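PDB 5T8V: sister chromatid cohesion protein from Chaetomium thermophilum, which is the cohesin loader Scc2, represented here by its HEAT-repeat C-terminal part, and probably binds chromatin and promotes the loading of cohesin onto it. Local coordinates for residues Leu120-Glu124 with Pro195-Asp199; Ile463-Arg467 with Phe606-Phe610; Leu903-Arg907 with Ile932-Thr938; Ile1256-Ile1260 with Ala1370-Leu1374. One frame throughout, in Å; residues are numbered along the deposited sequence.

From the N terminus onward the four contacts follow one another in series: each loop is closed before the next opens, so none nests and none crosses. Contact 1 joins helices 120-136 and 190-213 near the N-terminal end. Contact 2 closes the longest loop, 138 residues, and its centre lies about 21 Å from the centre of the chain; it ties helix 446-474 to the connection before helix 610-619. Contact 3 is the most local, linking helix 900-910 to the end of helix 919-935 and the turn after it. Contact 4 fixes the loop before helix 1271-1284 to helix 1364-1387. The centres of contacts 1 and 3 lie about 121 Å apart, on opposite sides of the chain's centre, as befits an elongated helical-repeat protein.

Contact 1: residues Leu120-Glu124 with Pro195-Asp199; sequences LPNLE and PLMTD
Leu120, Leu123 and Glu124 meet Leu196 and Asp199 in a largely buried helix-helix contact near the N-terminal end of the superhelix, where helix 120-136 runs beside helix 190-213. The short segments are nearly parallel, 15° apart, and their axes approach to 10.8 Å. Leu196 carries the apolar part. Its CG lies anti to its own backbone N, chi1 180°, which places the fork of the side chain between the two leucines of the other helix: CD1 reaches Leu123 CD2 at 3.7 Å, while CD2 touches Leu120 CD2 at 3.9 Å. Leu196 crosses each of these side chains at about a right angle. The methylene CG of Glu124 also rests on Leu196 CD1, at 3.7 Å, so the aliphatic stem of the glutamate widens the apolar patch. Beyond it Glu124 stretches along the interface until OE2 comes 3.6 Å from Pro195 CB and 3.0 Å from Asp199 OD2. That last pair joins two acceptors of like charge, close together without a hydrogen bond between them, and the carboxylate planes are turned 37° from each other. Asp199 is paired instead with Arg128, one turn beyond Glu124, which forms a salt bridge with its OD1. Phe102 adds to the cover of Leu123. Met197, whose CB points away from this interface, packs on Phe250 and Phe253 of helix 247-267, placing helix 190-213 between helices 120-136 and 247-267, with Ile166 of helix 149-172 also touching both Leu123 and Leu196.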
loop_
_atom_site.group_PDB
_atom_site.type_symbol
_atom_site.label_atom_id
_atom_site.label_comp_id
_atom_site.label_asym_id
_atom_site.label_seq_id
_atom_site.Cartn_x
_atom_site.Cartn_y
_atom_site.Cartn_z
ATOM N N LEU A 120 12.887 13.299 64.984
ATOM C CA LEU A 120 11.614 13.727 64.410
ATOM C C LEU A 120 10.954 14.867 65.175
ATOM O O LEU A 120 10.352 15.734 64.521
ATOM C CB LEU A 120 10.662 12.528 64.310
ATOM C CG LEU A 120 11.098 11.366 63.412
ATOM C CD1 LEU A 120 9.947 10.386 63.256
ATOM C CD2 LEU A 120 11.582 11.840 62.045
ATOM N N PRO A 121 10.993 14.929 66.508
ATOM C CA PRO A 121 10.389 16.080 67.194
ATOM C C PRO A 121 10.963 17.413 66.735
ATOM O O PRO A 121 10.219 18.299 66.295
ATOM C CB PRO A 121 10.698 15.801 68.669
ATOM C CG PRO A 121 10.776 14.319 68.750
ATOM C CD PRO A 121 11.402 13.880 67.457
ATOM N N ASN A 122 12.287 17.565 66.821
ATOM C CA ASN A 122 12.916 18.815 66.404
ATOM C C ASN A 122 12.785 19.031 64.899
ATOM O O ASN A 122 12.513 20.151 64.449
ATOM C CB ASN A 122 14.386 18.827 66.817
ATOM C CG ASN A 122 14.570 18.921 68.316
ATOM O OD1 ASN A 122 13.651 19.295 69.044
ATOM N ND2 ASN A 122 15.767 18.590 68.787
ATOM N N LEU A 123 12.981 17.977 64.107
ATOM C CA LEU A 123 12.884 18.107 62.656
ATOM C C LEU A 123 11.504 18.604 62.241
ATOM O O LEU A 123 11.376 19.614 61.540
ATOM C CB LEU A 123 13.200 16.764 61.994
ATOM C CG LEU A 123 12.962 16.681 60.485
ATOM C CD1 LEU A 123 13.740 17.760 59.748
ATOM C CD2 LEU A 123 13.335 15.301 59.970
ATOM N N GLU A 124 10.455 17.897 62.665
ATOM C CA GLU A 124 9.091 18.310 62.348
ATOM C C GLU A 124 8.808 19.710 62.876
ATOM O O GLU A 124 8.226 20.548 62.173
ATOM C CB GLU A 124 8.094 17.308 62.930
ATOM C CG GLU A 124 7.988 16.015 62.137
ATOM C CD GLU A 124 6.952 15.067 62.701
ATOM O OE1 GLU A 124 7.302 14.257 63.584
ATOM O OE2 GLU A 124 5.784 15.139 62.264
ATOM N N PRO A 195 3.382 11.400 59.419
ATOM C CA PRO A 195 3.283 12.826 59.775
ATOM C C PRO A 195 4.436 13.658 59.241
ATOM O O PRO A 195 4.232 14.810 58.840
ATOM C CB PRO A 195 3.258 12.796 61.308
ATOM C CG PRO A 195 2.709 11.461 61.645
ATOM C CD PRO A 195 3.223 10.527 60.592
ATOM N N LEU A 196 5.646 13.099 59.222
ATOM C CA LEU A 196 6.784 13.806 58.645
ATOM C C LEU A 196 6.546 14.105 57.169
ATOM O O LEU A 196 6.776 15.228 56.703
ATOM C CB LEU A 196 8.052 12.975 58.835
ATOM C CG LEU A 196 9.351 13.559 58.288
ATOM C CD1 LEU A 196 9.744 14.808 59.057
ATOM C CD2 LEU A 196 10.446 12.517 58.356
ATOM N N MET A 197 6.081 13.103 56.419
ATOM C CA MET A 197 5.772 13.311 55.008
ATOM C C MET A 197 4.725 14.402 54.834
ATOM O O MET A 197 4.873 15.292 53.989
ATOM C CB MET A 197 5.287 12.003 54.381
ATOM C CG MET A 197 6.298 10.870 54.445
ATOM S SD MET A 197 7.862 11.283 53.650
ATOM C CE MET A 197 8.167 9.777 52.732
ATOM N N THR A 198 3.649 14.347 55.623
ATOM C CA THR A 198 2.631 15.389 55.543
ATOM C C THR A 198 3.238 16.763 55.793
ATOM O O THR A 198 2.944 17.723 55.070
ATOM C CB THR A 198 1.508 15.106 56.542
ATOM O OG1 THR A 198 0.886 13.856 56.221
ATOM C CG2 THR A 198 0.450 16.214 56.513
ATOM N N ASP A 199 4.090 16.880 56.814
ATOM C CA ASP A 199 4.756 18.149 57.082
ATOM C C ASP A 199 5.527 18.629 55.858
ATOM O O ASP A 199 5.448 19.804 55.477
ATOM C CB ASP A 199 5.692 18.004 58.284
ATOM C CG ASP A 199 4.955 17.638 59.556
ATOM O OD1 ASP A 199 3.735 17.368 59.488
ATOM O OD2 ASP A 199 5.598 17.612 60.625
#

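Contact 2: residues Ile463-Arg467 with Phe606-Phe610; sequences ISKLR and FCEAF
Ile463 reaches from helix 446-474 to two aromatic rings of 606-610, each met by a different branch. With CG1 beside the backbone N, chi1 -62°, the longer branch runs to Phe606: CG1 lies 3.6 Å from Phe606 CE2, and CD1 sits over one face of that ring, 4.0 Å from its centroid and 21° off the normal, a CH-pi contact. The shorter branch, CG2, approaches Phe610 obliquely, 3.5 Å from Phe610 CD1, as the two side chains run past one another, pointing opposite ways. One turn further along, Arg467 bends and lays its CD over a face of Phe610, 4.3 Å from the ring centroid. The rim carbon Phe610 CD2 lies over one face of the guanidinium, the two planes 28° apart, and NE comes 3.8 Å from Phe610 CE2. Ser464 CB, 4.0 Å from Phe610 CE1, adds a further contact, while its OG is hydrogen-bonded to Val639 O. An alanine replacing Phe610 is likely to open a gap beside Ile463 CG2 and leave the Arg467 stem without the surface that steadies it. Leu466 CD2 and Cys607 SG touch loosely at 4.3 Å. Around this contact, helix 423-440 packs on Phe606 through Leu428 and Arg429, Leu602 of helix 590-602 meets Leu466 and Arg467, and helix 628-642 brings Val639 against Phe610.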
loop_
_atom_site.group_PDB
_atom_site.type_symbol
_atom_site.label_atom_id
_atom_site.label_comp_id
_atom_site.label_asym_id
_atom_site.label_seq_id
_atom_site.Cartn_x
_atom_site.Cartn_y
_atom_site.Cartn_z
ATOM N N ILE A 463 -7.508 10.820 14.957
ATOM C CA ILE A 463 -8.672 11.590 14.527
ATOM C C ILE A 463 -9.782 10.657 14.061
ATOM O O ILE A 463 -10.958 10.853 14.390
ATOM C CB ILE A 463 -8.273 12.588 13.424
ATOM C CG1 ILE A 463 -7.235 13.582 13.957
ATOM C CG2 ILE A 463 -9.497 13.329 12.912
ATOM C CD1 ILE A 463 -6.567 14.416 12.881
ATOM N N SER A 464 -9.429 9.634 13.280
ATOM C CA SER A 464 -10.428 8.680 12.809
ATOM C C SER A 464 -11.150 8.026 13.982
ATOM O O SER A 464 -12.385 7.922 13.992
ATOM C CB SER A 464 -9.759 7.625 11.931
ATOM O OG SER A 464 -10.714 6.728 11.390
ATOM N N LYS A 465 -10.391 7.584 14.985
ATOM C CA LYS A 465 -11.001 6.994 16.170
ATOM C C LYS A 465 -11.918 7.987 16.870
ATOM O O LYS A 465 -13.010 7.621 17.322
ATOM C CB LYS A 465 -9.915 6.492 17.121
ATOM C CG LYS A 465 -10.384 6.339 18.556
ATOM C CD LYS A 465 -9.462 5.454 19.370
ATOM C CE LYS A 465 -9.767 5.577 20.854
ATOM N NZ LYS A 465 -11.239 5.594 21.133
ATOM N N LEU A 466 -11.501 9.250 16.967
ATOM C CA LEU A 466 -12.353 10.249 17.607
ATOM C C LEU A 466 -13.669 10.410 16.857
ATOM O O LEU A 466 -14.738 10.490 17.473
ATOM C CB LEU A 466 -11.620 11.587 17.699
ATOM C CG LEU A 466 -12.416 12.739 18.316
ATOM C CD1 LEU A 466 -11.544 13.552 19.244
ATOM C CD2 LEU A 466 -12.986 13.631 17.238
ATOM N N ARG A 467 -13.613 10.454 15.525
ATOM C CA ARG A 467 -14.831 10.618 14.737
ATOM C C ARG A 467 -15.759 9.422 14.909
ATOM O O ARG A 467 -16.973 9.582 15.103
ATOM C CB ARG A 467 -14.467 10.826 13.267
ATOM C CG ARG A 467 -13.868 12.195 12.989
ATOM C CD ARG A 467 -12.975 12.193 11.763
ATOM N NE ARG A 467 -13.637 11.597 10.609
ATOM C CZ ARG A 467 -14.612 12.180 9.919
ATOM N NH1 ARG A 467 -15.056 13.381 10.273
ATOM N NH2 ARG A 467 -15.150 11.556 8.879
ATOM N N PHE A 606 -6.931 21.071 14.377
ATOM C CA PHE A 606 -6.256 19.779 14.296
ATOM C C PHE A 606 -7.117 18.754 13.564
ATOM O O PHE A 606 -6.710 18.202 12.535
ATOM C CB PHE A 606 -5.904 19.288 15.702
ATOM C CG PHE A 606 -5.423 17.867 15.747
ATOM C CD1 PHE A 606 -4.247 17.498 15.118
ATOM C CD2 PHE A 606 -6.141 16.903 16.430
ATOM C CE1 PHE A 606 -3.802 16.192 15.161
ATOM C CE2 PHE A 606 -5.701 15.595 16.477
ATOM C CZ PHE A 606 -4.529 15.239 15.843
ATOM N N CYS A 607 -8.319 18.488 14.079
ATOM C CA CYS A 607 -9.166 17.459 13.486
ATOM C C CYS A 607 -9.620 17.847 12.086
ATOM O O CYS A 607 -9.734 16.985 11.207
ATOM C CB CYS A 607 -10.374 17.194 14.382
ATOM S SG CYS A 607 -9.970 16.334 15.913
ATOM N N GLU A 608 -9.886 19.133 11.857
ATOM C CA GLU A 608 -10.326 19.576 10.541
ATOM C C GLU A 608 -9.297 19.293 9.456
ATOM O O GLU A 608 -9.641 19.358 8.272
ATOM C CB GLU A 608 -10.655 21.071 10.573
ATOM C CG GLU A 608 -11.977 21.404 11.258
ATOM C CD GLU A 608 -12.344 22.878 11.151
ATOM O OE1 GLU A 608 -11.468 23.692 10.779
ATOM O OE2 GLU A 608 -13.513 23.225 11.434
ATOM N N ALA A 609 -8.054 18.982 9.822
ATOM C CA ALA A 609 -7.027 18.646 8.844
ATOM C C ALA A 609 -7.105 17.200 8.369
ATOM O O ALA A 609 -6.429 16.852 7.392
ATOM C CB ALA A 609 -5.642 18.911 9.432
ATOM N N PHE A 610 -7.916 16.369 9.028
ATOM C CA PHE A 610 -8.063 14.953 8.705
ATOM C C PHE A 610 -7.931 14.686 7.212
ATOM O O PHE A 610 -6.900 14.178 6.756
ATOM C CB PHE A 610 -9.414 14.448 9.215
ATOM C CG PHE A 610 -9.601 12.968 9.072
ATOM C CD1 PHE A 610 -8.770 12.084 9.735
ATOM C CD2 PHE A 610 -10.620 12.460 8.288
ATOM C CE1 PHE A 610 -8.943 10.722 9.611
ATOM C CE2 PHE A 610 -10.799 11.098 8.160
ATOM C CZ PHE A 610 -9.959 10.228 8.824
#

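Contact 3: residues Leu903-Arg907 with Ile932-Thr938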
loop_
_atom_site.group_PDB
_atom_site.type_symbol
_atom_site.label_atom_id
_atom_site.label_comp_id
_atom_site.label_asym_id
_atom_site.label_seq_id
_atom_site.Cartn_x
_atom_site.Cartn_y
_atom_site.Cartn_z
ATOM N N LEU A 903 -24.828 -48.290 -33.412
ATOM C CA LEU A 903 -23.791 -47.816 -34.323
ATOM C C LEU A 903 -24.302 -47.766 -35.759
ATOM O O LEU A 903 -24.188 -46.738 -36.438
ATOM C CB LEU A 903 -22.560 -48.721 -34.224
ATOM C CG LEU A 903 -21.584 -48.449 -33.073
ATOM C CD1 LEU A 903 -22.290 -48.397 -31.731
ATOM C CD2 LEU A 903 -20.501 -49.513 -33.055
ATOM N N THR A 904 -24.872 -48.875 -36.237
ATOM C CA THR A 904 -25.364 -48.933 -37.610
ATOM C C THR A 904 -26.332 -47.788 -37.897
ATOM O O THR A 904 -26.167 -47.043 -38.872
ATOM C CB THR A 904 -26.035 -50.286 -37.861
ATOM O OG1 THR A 904 -25.086 -51.339 -37.648
ATOM C CG2 THR A 904 -26.572 -50.379 -39.283
ATOM N N ASP A 905 -27.353 -47.636 -37.050
ATOM C CA ASP A 905 -28.334 -46.576 -37.252
ATOM C C ASP A 905 -27.665 -45.207 -37.271
ATOM O O ASP A 905 -27.937 -44.382 -38.151
ATOM C CB ASP A 905 -29.400 -46.632 -36.158
ATOM C CG ASP A 905 -30.237 -47.893 -36.223
ATOM O OD1 ASP A 905 -30.439 -48.421 -37.338
ATOM O OD2 ASP A 905 -30.693 -48.357 -35.157
ATOM N N VAL A 906 -26.784 -44.947 -36.303
ATOM C CA VAL A 906 -26.108 -43.654 -36.241
ATOM C C VAL A 906 -25.383 -43.372 -37.550
ATOM O O VAL A 906 -25.477 -42.272 -38.106
ATOM C CB VAL A 906 -25.147 -43.606 -35.039
ATOM C CG1 VAL A 906 -24.237 -42.379 -35.114
ATOM C CG2 VAL A 906 -25.937 -43.587 -33.739
ATOM N N ARG A 907 -24.651 -44.361 -38.068
ATOM C CA ARG A 907 -23.943 -44.155 -39.327
ATOM C C ARG A 907 -24.913 -43.862 -40.463
ATOM O O ARG A 907 -24.685 -42.944 -41.260
ATOM C CB ARG A 907 -23.083 -45.371 -39.669
ATOM C CG ARG A 907 -22.364 -45.237 -41.004
ATOM C CD ARG A 907 -21.267 -46.276 -41.165
ATOM N NE ARG A 907 -21.794 -47.635 -41.185
ATOM C CZ ARG A 907 -21.045 -48.726 -41.307
ATOM N NH1 ARG A 907 -19.726 -48.626 -41.422
ATOM N NH2 ARG A 907 -21.617 -49.922 -41.315
ATOM N N ILE A 932 -17.171 -45.312 -35.892
ATOM C CA ILE A 932 -18.292 -46.242 -36.016
ATOM C C ILE A 932 -17.898 -47.438 -36.872
ATOM O O ILE A 932 -18.195 -48.591 -36.534
ATOM C CB ILE A 932 -19.522 -45.526 -36.605
ATOM C CG1 ILE A 932 -19.997 -44.390 -35.691
ATOM C CG2 ILE A 932 -20.653 -46.526 -36.861
ATOM C CD1 ILE A 932 -20.721 -44.842 -34.444
ATOM N N SER A 933 -17.227 -47.181 -37.996
ATOM C CA SER A 933 -16.874 -48.265 -38.905
ATOM C C SER A 933 -15.852 -49.212 -38.287
ATOM O O SER A 933 -15.876 -50.414 -38.574
ATOM C CB SER A 933 -16.349 -47.691 -40.218
ATOM O OG SER A 933 -17.357 -46.947 -40.881
ATOM N N THR A 934 -14.954 -48.703 -37.441
ATOM C CA THR A 934 -13.988 -49.584 -36.792
ATOM C C THR A 934 -14.653 -50.430 -35.716
ATOM O O THR A 934 -14.358 -51.624 -35.590
ATOM C CB THR A 934 -12.834 -48.776 -36.197
ATOM O OG1 THR A 934 -13.342 -47.825 -35.253
ATOM C CG2 THR A 934 -12.062 -48.051 -37.293
ATOM N N LEU A 935 -15.551 -49.837 -34.927
ATOM C CA LEU A 935 -16.294 -50.629 -33.950
ATOM C C LEU A 935 -17.116 -51.706 -34.645
ATOM O O LEU A 935 -17.078 -52.880 -34.258
ATOM C CB LEU A 935 -17.187 -49.727 -33.099
ATOM C CG LEU A 935 -16.466 -48.969 -31.983
ATOM C CD1 LEU A 935 -16.321 -47.506 -32.336
ATOM C CD2 LEU A 935 -17.193 -49.132 -30.659
ATOM N N LEU A 936 -17.873 -51.325 -35.670
ATOM C CA LEU A 936 -18.491 -52.307 -36.544
ATOM C C LEU A 936 -17.416 -53.011 -37.371
ATOM O O LEU A 936 -16.239 -52.644 -37.360
ATOM C CB LEU A 936 -19.518 -51.646 -37.466
ATOM C CG LEU A 936 -20.735 -50.981 -36.819
ATOM C CD1 LEU A 936 -21.601 -50.316 -37.882
ATOM C CD2 LEU A 936 -21.553 -51.983 -36.020
ATOM N N GLY A 937 -17.836 -54.039 -38.101
ATOM C CA GLY A 937 -16.917 -54.774 -38.942
ATOM C C GLY A 937 -16.930 -54.326 -40.388
ATOM O O GLY A 937 -16.092 -54.758 -41.185
ATOM N N THR A 938 -17.870 -53.457 -40.739
ATOM C CA THR A 938 -18.090 -53.074 -42.124
ATOM C C THR A 938 -17.419 -51.743 -42.444
ATOM O O THR A 938 -17.323 -50.849 -41.598
ATOM C CB THR A 938 -19.587 -52.971 -42.428
ATOM O OG1 THR A 938 -20.178 -51.959 -41.604
ATOM C CG2 THR A 938 -20.280 -54.300 -42.169
#
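Arg907 spans the groove between helices 900-910 and 919-935, and its CB, CD and outer nitrogens all have partners. CB rests 3.9 Å from Ile932 CG2. The chain leaves with CG anti to the backbone N and runs out to CD, which passes 4.0 Å from Ser933 OG; a bend at chi3, 64°, then swings the guanidinium toward the end of the second helix. There NH1 donates to Ser933 OG at 3.0 Å and, with an N-H...O angle of 161°, to Thr938 O at 3.3 Å. NH2 donates to Thr938 OG1, modelled at 2.5 Å, a length not to be read closely at this resolution. All three acceptors lie near the guanidinium plane, although NH1 stands above the carbonyl plane of Thr938. Two nitrogens thus grip one threonine end-on, while Leu936 CD1 covers one face of the group, 3.5 Å from Arg907 NH2. A leucine in its place would probably leave Thr938 O and OG1 without these donors and let the turn after the helix move more freely. Beside the arginine, Leu903 CB packs 3.9 Å from Ile932 CG2 and equally far from Leu936 CD2. Ser933 OG is also bonded to Leu929 O, which helps fix its position. The positive group sits by the C-terminal end of helix 919-935, where the helix dipole would probably favour it. The arginine holds the turn leaving helix 919-935 toward helix 940-960, at the end of two neighbouring helices packed through an apolar seam, as throughout the HEAT-repeat array.

Contact 4: residues Ile1256-Ile1260 with Ala1370-Leu1374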
loop_
_atom_site.group_PDB
_atom_site.type_symbol
_atom_site.label_atom_id
_atom_site.label_comp_id
_atom_site.label_asym_id
_atom_site.label_seq_id
_atom_site.Cartn_x
_atom_site.Cartn_y
_atom_site.Cartn_z
ATOM N N ILE A 1256 29.889 0.058 -37.923
ATOM C CA ILE A 1256 29.645 1.458 -38.248
ATOM C C ILE A 1256 30.795 2.077 -39.035
ATOM O O ILE A 1256 30.605 3.129 -39.663
ATOM C CB ILE A 1256 29.386 2.274 -36.967
ATOM C CG1 ILE A 1256 28.317 1.594 -36.104
ATOM C CG2 ILE A 1256 28.907 3.677 -37.319
ATOM C CD1 ILE A 1256 28.144 2.193 -34.729
ATOM N N ASP A 1257 31.974 1.455 -39.028
ATOM C CA ASP A 1257 33.108 1.953 -39.796
ATOM C C ASP A 1257 32.705 2.115 -41.256
ATOM O O ASP A 1257 31.718 1.518 -41.698
ATOM C CB ASP A 1257 34.305 1.008 -39.670
ATOM C CG ASP A 1257 35.632 1.739 -39.703
ATOM O OD1 ASP A 1257 35.667 2.892 -40.182
ATOM O OD2 ASP A 1257 36.641 1.157 -39.251
ATOM N N PHE A 1258 33.456 2.908 -42.017
ATOM C CA PHE A 1258 33.055 3.231 -43.377
ATOM C C PHE A 1258 34.278 3.552 -44.220
ATOM O O PHE A 1258 35.359 3.849 -43.705
ATOM C CB PHE A 1258 32.074 4.408 -43.402
ATOM C CG PHE A 1258 32.565 5.618 -42.667
ATOM C CD1 PHE A 1258 32.368 5.741 -41.302
ATOM C CD2 PHE A 1258 33.220 6.637 -43.339
ATOM C CE1 PHE A 1258 32.818 6.852 -40.620
ATOM C CE2 PHE A 1258 33.671 7.751 -42.661
ATOM C CZ PHE A 1258 33.469 7.860 -41.302
ATOM N N ASP A 1259 34.080 3.487 -45.535
ATOM C CA ASP A 1259 35.101 3.836 -46.516
ATOM C C ASP A 1259 34.446 4.747 -47.544
ATOM O O ASP A 1259 33.618 4.289 -48.339
ATOM C CB ASP A 1259 35.679 2.586 -47.181
ATOM C CG ASP A 1259 37.076 2.807 -47.724
ATOM O OD1 ASP A 1259 37.430 3.971 -48.007
ATOM O OD2 ASP A 1259 37.821 1.814 -47.869
ATOM N N ILE A 1260 34.800 6.032 -47.519
ATOM C CA ILE A 1260 34.242 6.996 -48.461
ATOM C C ILE A 1260 34.417 6.440 -49.867
ATOM O O ILE A 1260 35.545 6.226 -50.325
ATOM C CB ILE A 1260 34.895 8.381 -48.304
ATOM C CG1 ILE A 1260 34.509 8.977 -46.946
ATOM C CG2 ILE A 1260 34.457 9.311 -49.429
ATOM C CD1 ILE A 1260 35.206 10.278 -46.608
ATOM N N ALA A 1370 29.493 11.434 -44.130
ATOM C CA ALA A 1370 30.557 10.932 -43.271
ATOM C C ALA A 1370 30.426 11.495 -41.861
ATOM O O ALA A 1370 30.319 10.748 -40.884
ATOM C CB ALA A 1370 31.919 11.287 -43.872
ATOM N N SER A 1371 30.401 12.826 -41.747
ATOM C CA SER A 1371 30.411 13.482 -40.443
ATOM C C SER A 1371 29.262 13.000 -39.565
ATOM O O SER A 1371 29.478 12.530 -38.442
ATOM C CB SER A 1371 30.346 15.000 -40.626
ATOM O OG SER A 1371 31.449 15.479 -41.377
ATOM N N MET A 1372 28.027 13.123 -40.058
ATOM C CA MET A 1372 26.840 12.777 -39.280
ATOM C C MET A 1372 27.030 11.485 -38.497
ATOM O O MET A 1372 26.647 11.396 -37.327
ATOM C CB MET A 1372 25.623 12.641 -40.194
ATOM C CG MET A 1372 25.044 13.957 -40.675
ATOM S SD MET A 1372 23.498 13.711 -41.570
ATOM C CE MET A 1372 24.060 12.703 -42.932
ATOM N N ILE A 1373 27.618 10.476 -39.142
ATOM C CA ILE A 1373 27.891 9.217 -38.457
ATOM C C ILE A 1373 28.720 9.469 -37.204
ATOM O O ILE A 1373 28.342 9.068 -36.097
ATOM C CB ILE A 1373 28.591 8.230 -39.411
ATOM C CG1 ILE A 1373 27.686 7.924 -40.610
ATOM C CG2 ILE A 1373 28.963 6.941 -38.673
ATOM C CD1 ILE A 1373 28.339 7.074 -41.687
ATOM N N LEU A 1374 29.855 10.156 -37.357
ATOM C CA LEU A 1374 30.755 10.359 -36.225
ATOM C C LEU A 1374 30.115 11.227 -35.148
ATOM O O LEU A 1374 30.234 10.929 -33.955
ATOM C CB LEU A 1374 32.067 10.981 -36.697
ATOM C CG LEU A 1374 32.904 10.128 -37.652
ATOM C CD1 LEU A 1374 32.766 10.649 -39.058
ATOM C CD2 LEU A 1374 34.357 10.105 -37.227
#
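Asp1257 OD1 is gripped twice: by the backbone N of Phe1258, at 2.9 Å with an N-H...O angle of 139°, and by a hydrogen bond with Thr1308 OG1 of helix 1291-1319. The amide reaches it on the anti side of the carboxylate, somewhat out of its plane. These bonds hold the loop at the very residue whose ring makes the main contact with helix 1364-1387. The phenyl group of Phe1258 goes out between the backbone N and the carbonyl carbon, chi1 53°, and its far end lands on the helix. CZ lies 3.6 Å from Leu1374 CD1, with the two side chains crossing at about a right angle; CE2 meets Ala1370 CB at 4.1 Å, and CD1 lies 4.3 Å from Ile1373 CD1. Three residues of the helix thus form an apolar surface under the ring's far end, all approaching it obliquely. Ile1256 O lies at the ring edge, near its plane, and is itself hydrogen-bonded to His1272 NE2. At the two ends of the loop segment isoleucines add smaller contacts: Ile1256 CG2 touches Ile1373 CG2 at 3.5 Å where the side chains lie alongside, oppositely directed, and Ile1260 CD1 comes 4.4 Å from Ala1370 CB. Thr1308 and Val1312 pack on Phe1258 from helix 1291-1319, while Ile1279 and Ile1280 of helix 1271-1284 pack on Ile1256. The arrangement is an irregular connection running alongside a helix in roughly the opposite direction, packed through the ring of Phe1258; it joins the loop between helices 1243-1254 and 1271-1284 to helix 1364-1387 in this helical-repeat fold.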